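Local coordinates for putative uronate isomerase (Thermotoga maritima, PDB 4NAR), which has no firmly established activity but probably acts as a racemase or isomerase of small hydroxy acids, related to lactate racemase, at residues 67-71 with 165-170; 207-211 with 241-245; 280-284 with 348-352. All coordinates share one frame; numbering follows the deposited sequence.

Contact 1. Residues 67-71 with 165-170; sequences LNASG and IVIPGI
A buried backbone-to-backbone contact brings Ala69 and Gly71, in the chain leading on from strand 63-68, against Gly169 and Ile170 in the loop that leads into helix 173-186. Both segments belong to the lactate racemase N-terminal domain family region, and Gly71 lies beside a bound sulfate, probably from the crystallisation liquor. One hydrogen bond ties the two segments: Gly71 N donates to Gly169 O over 3.0 Å, almost straight at 171°, reaching the oxygen from a position tilted out of the carbonyl plane. Next to it Gly71 CA directs a C-H at Pro168 O, 3.6 Å away, so two successive carbonyls of the loop face this glycine. Ala69 is the centre of an inverse gamma turn, closed by a weak bond from Ser70 N to Asn68 O, and this turn swings the chain from the strand toward the loop. Ser70 OG then reaches forward to Gly71 O at 2.7 Å, approaching from above the carbonyl plane. Both glycines suit their places. Gly71 has a positive phi of 60°, and a beta carbon on Gly169 would run into Ile165 O. The loop itself coils tightly, with a cis peptide before Pro168 and a bond from Ile170 N back to Val166 O.

Beside the polar link is an apolar patch. Ile170 has its CG1 wedged between backbone N and carbonyl carbon (chi1 57°), which turns the CG2 methyl to the strand; this methyl lies 3.6 Å from Leu67 CD1. Ile165 lends its CG1, 3.7 Å from Ala69 CB. Leu67 also packs on Leu33 and Val35 of the adjoining strand 31-36 in the seven-stranded mixed sheet, while Ile167 and Pro168 rest on Val176 and Phe179 of helix 173-186, and Val166 faces helix 198-213.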
ATOM      1  N   LEU A  67      -3.107 -15.921   4.431  1.00 14.03           N
ATOM      2  CA  LEU A  67      -2.439 -14.928   5.263  1.00 12.38           C
ATOM      3  C   LEU A  67      -2.772 -13.555   4.700  1.00 20.83           C
ATOM      4  O   LEU A  67      -2.532 -13.253   3.513  1.00 17.56           O
ATOM      5  CB  LEU A  67      -0.912 -15.122   5.263  1.00 16.95           C
ATOM      6  CG  LEU A  67      -0.057 -14.865   6.522  1.00 20.28           C
ATOM      7  CD1 LEU A  67       1.360 -14.515   6.115  1.00 19.61           C
ATOM      8  CD2 LEU A  67      -0.617 -13.806   7.475  1.00 12.14           C
ATOM      9  N   ASN A  68      -3.342 -12.730   5.563  1.00 19.67           N
ATOM     10  CA  ASN A  68      -3.672 -11.372   5.221  1.00 18.66           C
ATOM     11  C   ASN A  68      -2.419 -10.505   5.280  1.00 13.81           C
ATOM     12  O   ASN A  68      -1.881 -10.265   6.367  1.00 14.53           O
ATOM     13  CB  ASN A  68      -4.709 -10.835   6.212  1.00 20.64           C
ATOM     14  CG  ASN A  68      -5.123  -9.412   5.895  1.00 21.29           C
ATOM     15  OD1 ASN A  68      -5.666  -9.138   4.817  1.00 21.22           O
ATOM     16  ND2 ASN A  68      -4.864  -8.491   6.831  1.00 19.87           N
ATOM     17  N   ALA A  69      -1.963 -10.029   4.120  1.00 14.98           N
ATOM     18  CA  ALA A  69      -0.820  -9.115   4.078  1.00 20.79           C
ATOM     19  C   ALA A  69      -1.247  -7.727   4.570  1.00 20.20           C
ATOM     20  O   ALA A  69      -1.458  -6.805   3.761  1.00 21.08           O
ATOM     21  CB  ALA A  69      -0.237  -9.030   2.666  1.00 14.75           C
ATOM     22  N   SER A  70      -1.356  -7.580   5.887  1.00 11.26           N
ATOM     23  CA  SER A  70      -1.937  -6.368   6.483  1.00 20.41           C
ATOM     24  C   SER A  70      -1.044  -5.113   6.472  1.00 21.00           C
ATOM     25  O   SER A  70      -1.545  -3.974   6.452  1.00 24.52           O
ATOM     26  CB  SER A  70      -2.328  -6.653   7.935  1.00 18.06           C
ATOM     27  OG  SER A  70      -1.162  -6.709   8.759  1.00 22.18           O
ATOM     28  N   GLY A  71       0.269  -5.303   6.504  1.00 18.24           N
ATOM     29  CA  GLY A  71       1.146  -4.205   6.889  1.00 19.72           C
ATOM     30  C   GLY A  71       0.771  -3.758   8.304  1.00 20.60           C
ATOM     31  O   GLY A  71       0.525  -4.602   9.176  1.00 22.66           O
ATOM     32  N   ILE A 165       4.084  -7.053  -1.294  1.00 20.23           N
ATOM     33  CA  ILE A 165       3.224  -7.909  -0.508  1.00 16.11           C
ATOM     34  C   ILE A 165       3.989  -8.621   0.619  1.00 18.08           C
ATOM     35  O   ILE A 165       3.399  -8.981   1.642  1.00 19.43           O
ATOM     36  CB  ILE A 165       2.482  -8.929  -1.382  1.00 20.30           C
ATOM     37  CG1 ILE A 165       1.413  -9.653  -0.548  1.00 18.71           C
ATOM     38  CG2 ILE A 165       3.456  -9.915  -2.008  1.00 14.47           C
ATOM     39  CD1 ILE A 165       0.317 -10.312  -1.384  1.00 20.82           C
ATOM     40  N   VAL A 166       5.296  -8.826   0.451  1.00 15.82           N
ATOM     41  CA  VAL A 166       6.077  -9.413   1.531  1.00 15.16           C
ATOM     42  C   VAL A 166       6.455  -8.313   2.533  1.00 17.47           C
ATOM     43  O   VAL A 166       6.235  -8.454   3.741  1.00 18.66           O
ATOM     44  CB  VAL A 166       7.356 -10.112   1.012  1.00 26.06           C
ATOM     45  CG1 VAL A 166       8.141 -10.706   2.187  1.00 22.86           C
ATOM     46  CG2 VAL A 166       7.015 -11.186  -0.024  1.00 10.82           C
ATOM     47  N   ILE A 167       7.013  -7.217   2.019  1.00 20.09           N
ATOM     48  CA  ILE A 167       7.384  -6.057   2.833  1.00 20.89           C
ATOM     49  C   ILE A 167       6.753  -4.819   2.199  1.00 23.29           C
ATOM     50  O   ILE A 167       7.102  -4.480   1.060  1.00 15.94           O
ATOM     51  CB  ILE A 167       8.906  -5.844   2.859  1.00 16.20           C
ATOM     52  CG1 ILE A 167       9.612  -7.119   3.337  1.00 17.89           C
ATOM     53  CG2 ILE A 167       9.262  -4.660   3.771  1.00 12.44           C
ATOM     54  CD1 ILE A 167      11.098  -7.060   3.204  1.00 11.16           C
ATOM     55  N   PRO A 168       5.855  -4.118   2.932  1.00 22.42           N
ATOM     56  CA  PRO A 168       5.531  -4.302   4.362  1.00 23.16           C
ATOM     57  C   PRO A 168       4.498  -5.382   4.687  1.00 15.79           C
ATOM     58  O   PRO A 168       4.279  -5.640   5.878  1.00 14.78           O
ATOM     59  CB  PRO A 168       4.912  -2.948   4.752  1.00 21.62           C
ATOM     60  CG  PRO A 168       4.193  -2.513   3.471  1.00 20.10           C
ATOM     61  CD  PRO A 168       5.154  -2.945   2.358  1.00 17.59           C
ATOM     62  N   GLY A 169       3.877  -5.972   3.664  1.00 14.65           N
ATOM     63  CA  GLY A 169       2.718  -6.839   3.827  1.00 12.06           C
ATOM     64  C   GLY A 169       2.677  -7.782   5.024  1.00 19.95           C
ATOM     65  O   GLY A 169       1.684  -7.818   5.776  1.00 13.22           O
ATOM     66  N   ILE A 170       3.744  -8.555   5.207  1.00 12.01           N
ATOM     67  CA  ILE A 170       3.780  -9.533   6.283  1.00 10.78           C
ATOM     68  C   ILE A 170       5.094  -9.424   7.050  1.00 10.93           C
ATOM     69  O   ILE A 170       5.671 -10.424   7.510  1.00 11.31           O
ATOM     70  CB  ILE A 170       3.614 -10.956   5.728  1.00 18.29           C
ATOM     71  CG1 ILE A 170       4.711 -11.224   4.687  1.00 17.43           C
ATOM     72  CG2 ILE A 170       2.202 -11.145   5.136  1.00 12.05           C
ATOM     73  CD1 ILE A 170       4.657 -12.573   4.064  1.00 12.42           C
TER

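Contact 2. Residues 207-211 with 241-245; sequences SEMIF and GYEGF
Phe211, Tyr242 and Phe245 join two helices that flank a beta hairpin: helix 198-213 precedes strands 217-227 and 231-240, and helix 241-259 follows them. The helix segments run roughly antiparallel, at 141°, and their axes come within 10.2 Å, a spacing filled by the aromatic side chains. The tight part is the inner one. Phe211 CZ comes to 3.3 Å from Phe245 CE1, the ring centroids lying 5.2 Å apart with planes at 69°, an oblique meeting of two rings. Tyr242 CA lies over one face of the Phe211 ring, offset toward its rim, and the beta carbons add to the packing, with Phe211 CB 4.1 Å from Tyr242 CB. Leu163 touches both phenylalanines, and Phe147 meets Phe245 edge to face, so this end packs against the sheet, on Phe147 of strand 144-150.

Tyr242 carries the contact outward. With CG anti to its own backbone N (chi1 176°), the ring leaves helix 241-259 and lies across helix 198-213, Ser207 CB and Phe211 CD2 sitting at its edge. Its hydroxyl is hydrogen-bonded to Asn204 O, one turn before Glu208 on that helix. A leucine in place of this tyrosine would probably leave Asn204 O without this hydroxyl and the aliphatic part of Glu208 without the flat surface it rests on. Ser207 OG is bonded to Ile203 O.

Beyond that ring the packing gives way to solvent. Glu208 and Glu243 are both exposed, and their like-charged carboxylates stay apart, with 6.3 Å between Glu208 OE2 and Glu243 OE2. The last ordered contact on this side is a methylene: Glu208 CG sits over the face of the Tyr242 ring in a CH-pi contact, 3.4 Å from Tyr242 CZ.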
ATOM      1  N   SER A 207      14.210  -9.098   0.676  1.00 14.73           N
ATOM      2  CA  SER A 207      13.434 -10.240   0.203  1.00 16.77           C
ATOM      3  C   SER A 207      14.319 -11.379  -0.266  1.00 17.63           C
ATOM      4  O   SER A 207      13.914 -12.543  -0.216  1.00 17.84           O
ATOM      5  CB  SER A 207      12.488  -9.836  -0.924  1.00 14.97           C
ATOM      6  OG  SER A 207      11.619  -8.819  -0.469  1.00 11.41           O
ATOM      7  N   GLU A 208      15.511 -11.037  -0.747  1.00 20.69           N
ATOM      8  CA  GLU A 208      16.476 -12.045  -1.156  1.00 27.39           C
ATOM      9  C   GLU A 208      16.736 -13.027  -0.015  1.00 29.32           C
ATOM     10  O   GLU A 208      16.681 -14.245  -0.199  1.00 25.22           O
ATOM     11  CB  GLU A 208      17.783 -11.379  -1.541  1.00 28.08           C
ATOM     12  CG  GLU A 208      17.973 -11.246  -3.031  1.00 32.48           C
ATOM     13  CD  GLU A 208      19.413 -10.923  -3.390  1.00 43.16           C
ATOM     14  OE1 GLU A 208      19.853  -9.767  -3.149  1.00 43.25           O
ATOM     15  OE2 GLU A 208      20.105 -11.838  -3.899  1.00 49.30           O
HETATM   16  N   MSE A 209      17.006 -12.485   1.169  1.00 25.47           N
HETATM   17  CA  MSE A 209      17.294 -13.314   2.337  1.00 33.15           C
HETATM   18  C   MSE A 209      16.068 -14.138   2.755  1.00 32.17           C
HETATM   19  O   MSE A 209      16.192 -15.248   3.288  1.00 23.44           O
HETATM   20  CB  MSE A 209      17.772 -12.441   3.497  1.00 35.39           C
HETATM   21  CG  MSE A 209      19.282 -12.232   3.549  1.00 40.79           C
HETATM   22 SE   MSE A 209      19.701 -10.879   4.897  0.34 34.74          SE
HETATM   23  CE  MSE A 209      19.079  -9.325   3.898  1.00 40.49           C
ATOM     24  N   ILE A 210      14.887 -13.577   2.508  1.00 27.43           N
ATOM     25  CA  ILE A 210      13.635 -14.254   2.811  1.00 21.43           C
ATOM     26  C   ILE A 210      13.435 -15.445   1.881  1.00 18.56           C
ATOM     27  O   ILE A 210      13.227 -16.571   2.349  1.00 22.45           O
ATOM     28  CB  ILE A 210      12.433 -13.269   2.712  1.00 23.79           C
ATOM     29  CG1 ILE A 210      12.552 -12.192   3.796  1.00 19.95           C
ATOM     30  CG2 ILE A 210      11.084 -14.004   2.795  1.00 15.33           C
ATOM     31  CD1 ILE A 210      11.469 -11.140   3.745  1.00 15.07           C
ATOM     32  N   PHE A 211      13.500 -15.214   0.568  1.00 15.78           N
ATOM     33  CA  PHE A 211      13.223 -16.295  -0.381  1.00 16.62           C
ATOM     34  C   PHE A 211      14.234 -17.431  -0.338  1.00 25.68           C
ATOM     35  O   PHE A 211      13.924 -18.578  -0.697  1.00 31.68           O
ATOM     36  CB  PHE A 211      13.038 -15.762  -1.790  1.00 16.36           C
ATOM     37  CG  PHE A 211      11.680 -15.187  -2.015  1.00 20.33           C
ATOM     38  CD1 PHE A 211      10.728 -15.892  -2.732  1.00 26.90           C
ATOM     39  CD2 PHE A 211      11.337 -13.955  -1.457  1.00 17.08           C
ATOM     40  CE1 PHE A 211       9.452 -15.358  -2.921  1.00 33.69           C
ATOM     41  CE2 PHE A 211      10.087 -13.427  -1.622  1.00 16.35           C
ATOM     42  CZ  PHE A 211       9.134 -14.120  -2.356  1.00 29.63           C
ATOM     43  N   GLY A 241       9.325 -17.720  -7.824  1.00 21.77           N
ATOM     44  CA  GLY A 241      10.554 -17.424  -7.106  1.00 20.00           C
ATOM     45  C   GLY A 241      10.871 -15.935  -7.080  1.00 28.73           C
ATOM     46  O   GLY A 241      10.174 -15.116  -7.708  1.00 20.40           O
ATOM     47  N   TYR A 242      11.922 -15.588  -6.338  1.00 24.38           N
ATOM     48  CA  TYR A 242      12.377 -14.210  -6.207  1.00 16.07           C
ATOM     49  C   TYR A 242      12.457 -13.496  -7.560  1.00 19.31           C
ATOM     50  O   TYR A 242      11.838 -12.435  -7.751  1.00 21.55           O
ATOM     51  CB  TYR A 242      13.731 -14.185  -5.486  1.00 16.23           C
ATOM     52  CG  TYR A 242      14.364 -12.813  -5.370  1.00 19.75           C
ATOM     53  CD1 TYR A 242      13.933 -11.907  -4.403  1.00 15.88           C
ATOM     54  CD2 TYR A 242      15.420 -12.429  -6.214  1.00 18.18           C
ATOM     55  CE1 TYR A 242      14.514 -10.636  -4.286  1.00 15.41           C
ATOM     56  CE2 TYR A 242      16.015 -11.152  -6.102  1.00 14.96           C
ATOM     57  CZ  TYR A 242      15.550 -10.265  -5.139  1.00 20.77           C
ATOM     58  OH  TYR A 242      16.127  -9.018  -5.023  1.00 23.34           O
ATOM     59  N   GLU A 243      13.212 -14.080  -8.495  1.00 17.59           N
ATOM     60  CA  GLU A 243      13.414 -13.467  -9.814  1.00 23.95           C
ATOM     61  C   GLU A 243      12.089 -13.306 -10.553  1.00 20.36           C
ATOM     62  O   GLU A 243      11.922 -12.374 -11.355  1.00 23.22           O
ATOM     63  CB  GLU A 243      14.380 -14.296 -10.681  1.00 25.51           C
ATOM     64  CG  GLU A 243      15.772 -14.461 -10.102  1.00 30.70           C
ATOM     65  CD  GLU A 243      16.591 -13.165 -10.148  1.00 38.94           C
ATOM     66  OE1 GLU A 243      16.102 -12.159 -10.742  1.00 34.95           O
ATOM     67  OE2 GLU A 243      17.729 -13.158  -9.593  1.00 28.98           O
ATOM     68  N   GLY A 244      11.158 -14.226 -10.298  1.00 17.70           N
ATOM     69  CA  GLY A 244       9.841 -14.142 -10.891  1.00 17.49           C
ATOM     70  C   GLY A 244       9.104 -12.908 -10.408  1.00 22.11           C
ATOM     71  O   GLY A 244       8.420 -12.226 -11.198  1.00 24.08           O
ATOM     72  N   PHE A 245       9.239 -12.625  -9.112  1.00 18.36           N
ATOM     73  CA  PHE A 245       8.571 -11.486  -8.501  1.00 18.46           C
ATOM     74  C   PHE A 245       9.033 -10.212  -9.196  1.00 25.71           C
ATOM     75  O   PHE A 245       8.224  -9.332  -9.510  1.00 26.39           O
ATOM     76  CB  PHE A 245       8.924 -11.401  -7.018  1.00 17.36           C
ATOM     77  CG  PHE A 245       7.863 -11.930  -6.105  1.00 23.97           C
ATOM     78  CD1 PHE A 245       7.901 -13.246  -5.645  1.00 29.30           C
ATOM     79  CD2 PHE A 245       6.829 -11.096  -5.674  1.00 26.81           C
ATOM     80  CE1 PHE A 245       6.919 -13.723  -4.788  1.00 26.22           C
ATOM     81  CE2 PHE A 245       5.841 -11.567  -4.809  1.00 20.30           C
ATOM     82  CZ  PHE A 245       5.891 -12.873  -4.359  1.00 22.34           C
TER

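Contact 3. Residues 280-284 with 348-352; sequences DEVWT and NVAAH. With SO4 (sulfate ion), chain B.
Trp283 and His352 lie against each other as an offset stack between the short helix 282-285 and helix 347-357. The centroids of the indole's six-membered ring and the imidazole are 4.3 Å apart, and the planes are inclined by 28°, so the rings splay a little. Trp283 CE3 sits over the centre of the imidazole, and the closest approach is on the side of the His352 stem, where Trp283 CZ3 is 3.3 Å from His352 CG. Trp283 chi1 of -161° turns CG away from the backbone N, as the first torsion of His352 also does, and this sends each ring across the space between the helices.

Asn348, one helical turn before His352, meets the indole differently. It comes to the edge of the ring, its amide plane turned well away from that of the indole, and Asn348 OD1 lies 3.3 Å from Trp283 CZ2. The other amide atom points to the bound sulfate: Asn348 ND2 donates to sulfate O3 over 3.3 Å, while Trp283 NE1 donates to sulfate O4 over 3.0 Å. The ND2 bond to the sulfate, with OD1 against the ring edge, favours this rotation of the amide, and the indole presents its N-H edge to the anion while stacking through its six-membered ring.

The imidazole is held as well. His352 NE2 is hydrogen-bonded to the hydroxyl of Tyr329, and a water that donates to Trp283 O at 3.1 Å makes a weak bond with His352 ND1. His315 meets the indole edge to face. Thr72 and His180 also hydrogen-bond the sulfate. The ion probably comes from the crystallisation liquor, yet an anion held by residues from both halves of the chain is consistent with the interdomain active-site cleft of lactate racemases.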
ATOM      1  N   ASP A 280     -10.275   3.248   5.573  1.00 38.39           N
ATOM      2  CA  ASP A 280     -10.916   3.151   6.877  1.00 36.19           C
ATOM      3  C   ASP A 280     -10.574   4.330   7.794  1.00 28.96           C
ATOM      4  O   ASP A 280     -11.245   4.593   8.803  1.00 24.14           O
ATOM      5  CB  ASP A 280     -10.403   1.858   7.530  1.00 35.49           C
ATOM      6  CG  ASP A 280     -11.511   0.984   8.007  1.00 40.78           C
ATOM      7  OD1 ASP A 280     -12.667   1.365   7.761  1.00 52.76           O
ATOM      8  OD2 ASP A 280     -11.245  -0.076   8.621  1.00 47.14           O
ATOM      9  N   GLU A 281      -9.493   5.012   7.449  1.00 22.10           N
ATOM     10  CA  GLU A 281      -8.857   5.927   8.373  1.00 26.43           C
ATOM     11  C   GLU A 281      -7.925   6.780   7.548  1.00 23.84           C
ATOM     12  O   GLU A 281      -7.684   6.478   6.365  1.00 18.23           O
ATOM     13  CB  GLU A 281      -8.053   5.134   9.401  1.00 34.17           C
ATOM     14  CG  GLU A 281      -6.934   4.333   8.762  1.00 41.52           C
ATOM     15  CD  GLU A 281      -6.568   3.064   9.528  1.00 52.61           C
ATOM     16  OE1 GLU A 281      -7.252   2.734  10.526  1.00 52.23           O
ATOM     17  OE2 GLU A 281      -5.594   2.383   9.116  1.00 64.08           O
ATOM     18  N   VAL A 282      -7.402   7.840   8.161  1.00 22.53           N
ATOM     19  CA  VAL A 282      -6.564   8.801   7.438  1.00 21.95           C
ATOM     20  C   VAL A 282      -5.319   8.140   6.820  1.00 26.18           C
ATOM     21  O   VAL A 282      -4.899   8.494   5.704  1.00 29.76           O
ATOM     22  CB  VAL A 282      -6.175   9.987   8.335  1.00 23.49           C
ATOM     23  CG1 VAL A 282      -5.342  10.987   7.559  1.00 19.70           C
ATOM     24  CG2 VAL A 282      -7.448  10.660   8.886  1.00 27.94           C
ATOM     25  N   TRP A 283      -4.766   7.159   7.534  1.00 22.67           N
ATOM     26  CA  TRP A 283      -3.615   6.394   7.058  1.00 23.04           C
ATOM     27  C   TRP A 283      -3.783   5.959   5.607  1.00 14.81           C
ATOM     28  O   TRP A 283      -2.853   6.086   4.822  1.00 23.65           O
ATOM     29  CB  TRP A 283      -3.388   5.156   7.927  1.00 22.80           C
ATOM     30  CG  TRP A 283      -2.001   4.557   7.808  1.00 23.08           C
ATOM     31  CD1 TRP A 283      -1.639   3.416   7.131  1.00 22.94           C
ATOM     32  CD2 TRP A 283      -0.801   5.057   8.414  1.00 19.71           C
ATOM     33  NE1 TRP A 283      -0.287   3.183   7.284  1.00 16.93           N
ATOM     34  CE2 TRP A 283       0.250   4.175   8.066  1.00 20.92           C
ATOM     35  CE3 TRP A 283      -0.517   6.162   9.233  1.00 14.95           C
ATOM     36  CZ2 TRP A 283       1.576   4.373   8.503  1.00 25.61           C
ATOM     37  CZ3 TRP A 283       0.789   6.355   9.670  1.00 14.76           C
ATOM     38  CH2 TRP A 283       1.824   5.471   9.294  1.00 22.47           C
ATOM     39  N   THR A 284      -4.957   5.451   5.241  1.00 13.76           N
ATOM     40  CA  THR A 284      -5.181   5.115   3.839  1.00 15.18           C
ATOM     41  C   THR A 284      -5.856   6.231   3.034  1.00 26.26           C
ATOM     42  O   THR A 284      -5.570   6.390   1.835  1.00 26.76           O
ATOM     43  CB  THR A 284      -5.965   3.820   3.669  1.00 19.74           C
ATOM     44  OG1 THR A 284      -7.144   3.861   4.494  1.00 31.49           O
ATOM     45  CG2 THR A 284      -5.097   2.632   4.045  1.00 23.11           C
ATOM     46  N   ASN A 348       7.815   5.752  10.621  1.00 27.93           N
ATOM     47  CA  ASN A 348       6.712   5.421   9.722  1.00 22.96           C
ATOM     48  C   ASN A 348       5.636   6.513   9.842  1.00 19.13           C
ATOM     49  O   ASN A 348       5.242   7.129   8.840  1.00 22.01           O
ATOM     50  CB  ASN A 348       6.148   4.021  10.049  1.00 25.08           C
ATOM     51  CG  ASN A 348       5.257   3.445   8.930  1.00 26.65           C
ATOM     52  OD1 ASN A 348       4.823   4.154   8.002  1.00 25.64           O
ATOM     53  ND2 ASN A 348       4.975   2.147   9.029  1.00 26.46           N
ATOM     54  N   VAL A 349       5.183   6.760  11.070  1.00 18.08           N
ATOM     55  CA  VAL A 349       4.331   7.914  11.369  1.00 22.84           C
ATOM     56  C   VAL A 349       4.946   9.238  10.871  1.00 24.79           C
ATOM     57  O   VAL A 349       4.248  10.075  10.273  1.00 19.32           O
ATOM     58  CB  VAL A 349       4.062   8.029  12.886  1.00 21.39           C
ATOM     59  CG1 VAL A 349       3.306   9.329  13.213  1.00 17.86           C
ATOM     60  CG2 VAL A 349       3.304   6.802  13.388  1.00 13.46           C
ATOM     61  N   ALA A 350       6.243   9.423  11.118  1.00 18.54           N
ATOM     62  CA  ALA A 350       6.920  10.630  10.655  1.00 27.37           C
ATOM     63  C   ALA A 350       6.795  10.761   9.137  1.00 27.28           C
ATOM     64  O   ALA A 350       6.448  11.833   8.615  1.00 23.36           O
ATOM     65  CB  ALA A 350       8.401  10.631  11.078  1.00 27.65           C
ATOM     66  N   ALA A 351       7.073   9.671   8.426  1.00 21.03           N
ATOM     67  CA  ALA A 351       6.988   9.698   6.965  1.00 21.40           C
ATOM     68  C   ALA A 351       5.543   9.974   6.504  1.00 19.45           C
ATOM     69  O   ALA A 351       5.311  10.756   5.569  1.00 17.59           O
ATOM     70  CB  ALA A 351       7.531   8.381   6.361  1.00 12.81           C
ATOM     71  N   HIS A 352       4.582   9.340   7.176  1.00 15.83           N
ATOM     72  CA  HIS A 352       3.164   9.468   6.824  1.00 22.49           C
ATOM     73  C   HIS A 352       2.693  10.927   6.837  1.00 19.96           C
ATOM     74  O   HIS A 352       2.075  11.426   5.886  1.00 18.10           O
ATOM     75  CB  HIS A 352       2.320   8.675   7.818  1.00 21.99           C
ATOM     76  CG  HIS A 352       0.884   9.117   7.881  1.00 23.36           C
ATOM     77  ND1 HIS A 352      -0.027   8.840   6.888  1.00 23.32           N
ATOM     78  CD2 HIS A 352       0.209   9.798   8.842  1.00 20.04           C
ATOM     79  CE1 HIS A 352      -1.214   9.338   7.228  1.00 12.42           C
ATOM     80  NE2 HIS A 352      -1.092   9.925   8.400  1.00 25.11           N
TER
HETATM   81  S   SO4 B 501       2.071   0.396   6.089  1.00 31.62           S
HETATM   82  O1  SO4 B 501       3.299   0.231   5.292  1.00 33.24           O
HETATM   83  O2  SO4 B 501       1.385  -0.902   6.191  1.00 33.74           O
HETATM   84  O3  SO4 B 501       2.425   0.907   7.422  1.00 28.25           O
HETATM   85  O4  SO4 B 501       1.181   1.371   5.423  1.00 36.75           O
HETATM   86  O   HOH W   1       0.196   6.404   4.541  1.00 18.74           O

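Followed from the N terminus, the three contacts close separate loops in series; none nests within or crosses another. Contact 1 spans 93 residues and joins the end of strand 63-68 to the loop before helix 173-186. Contact 2 spans 29, mostly the beta hairpin of the same seven-stranded sheet. The two touch directly: Val166 and Ile210 pack together, as do Ile165 and Phe245, so their apolar side chains adjoin. Contact 3 closes 63 residues in the half of the chain built round the five-stranded parallel sheet, across the centre from contact 2. It does not touch contact 1, but the sulfate bonded to Trp283 and Asn348 also lies beside Gly71, between the two contacts.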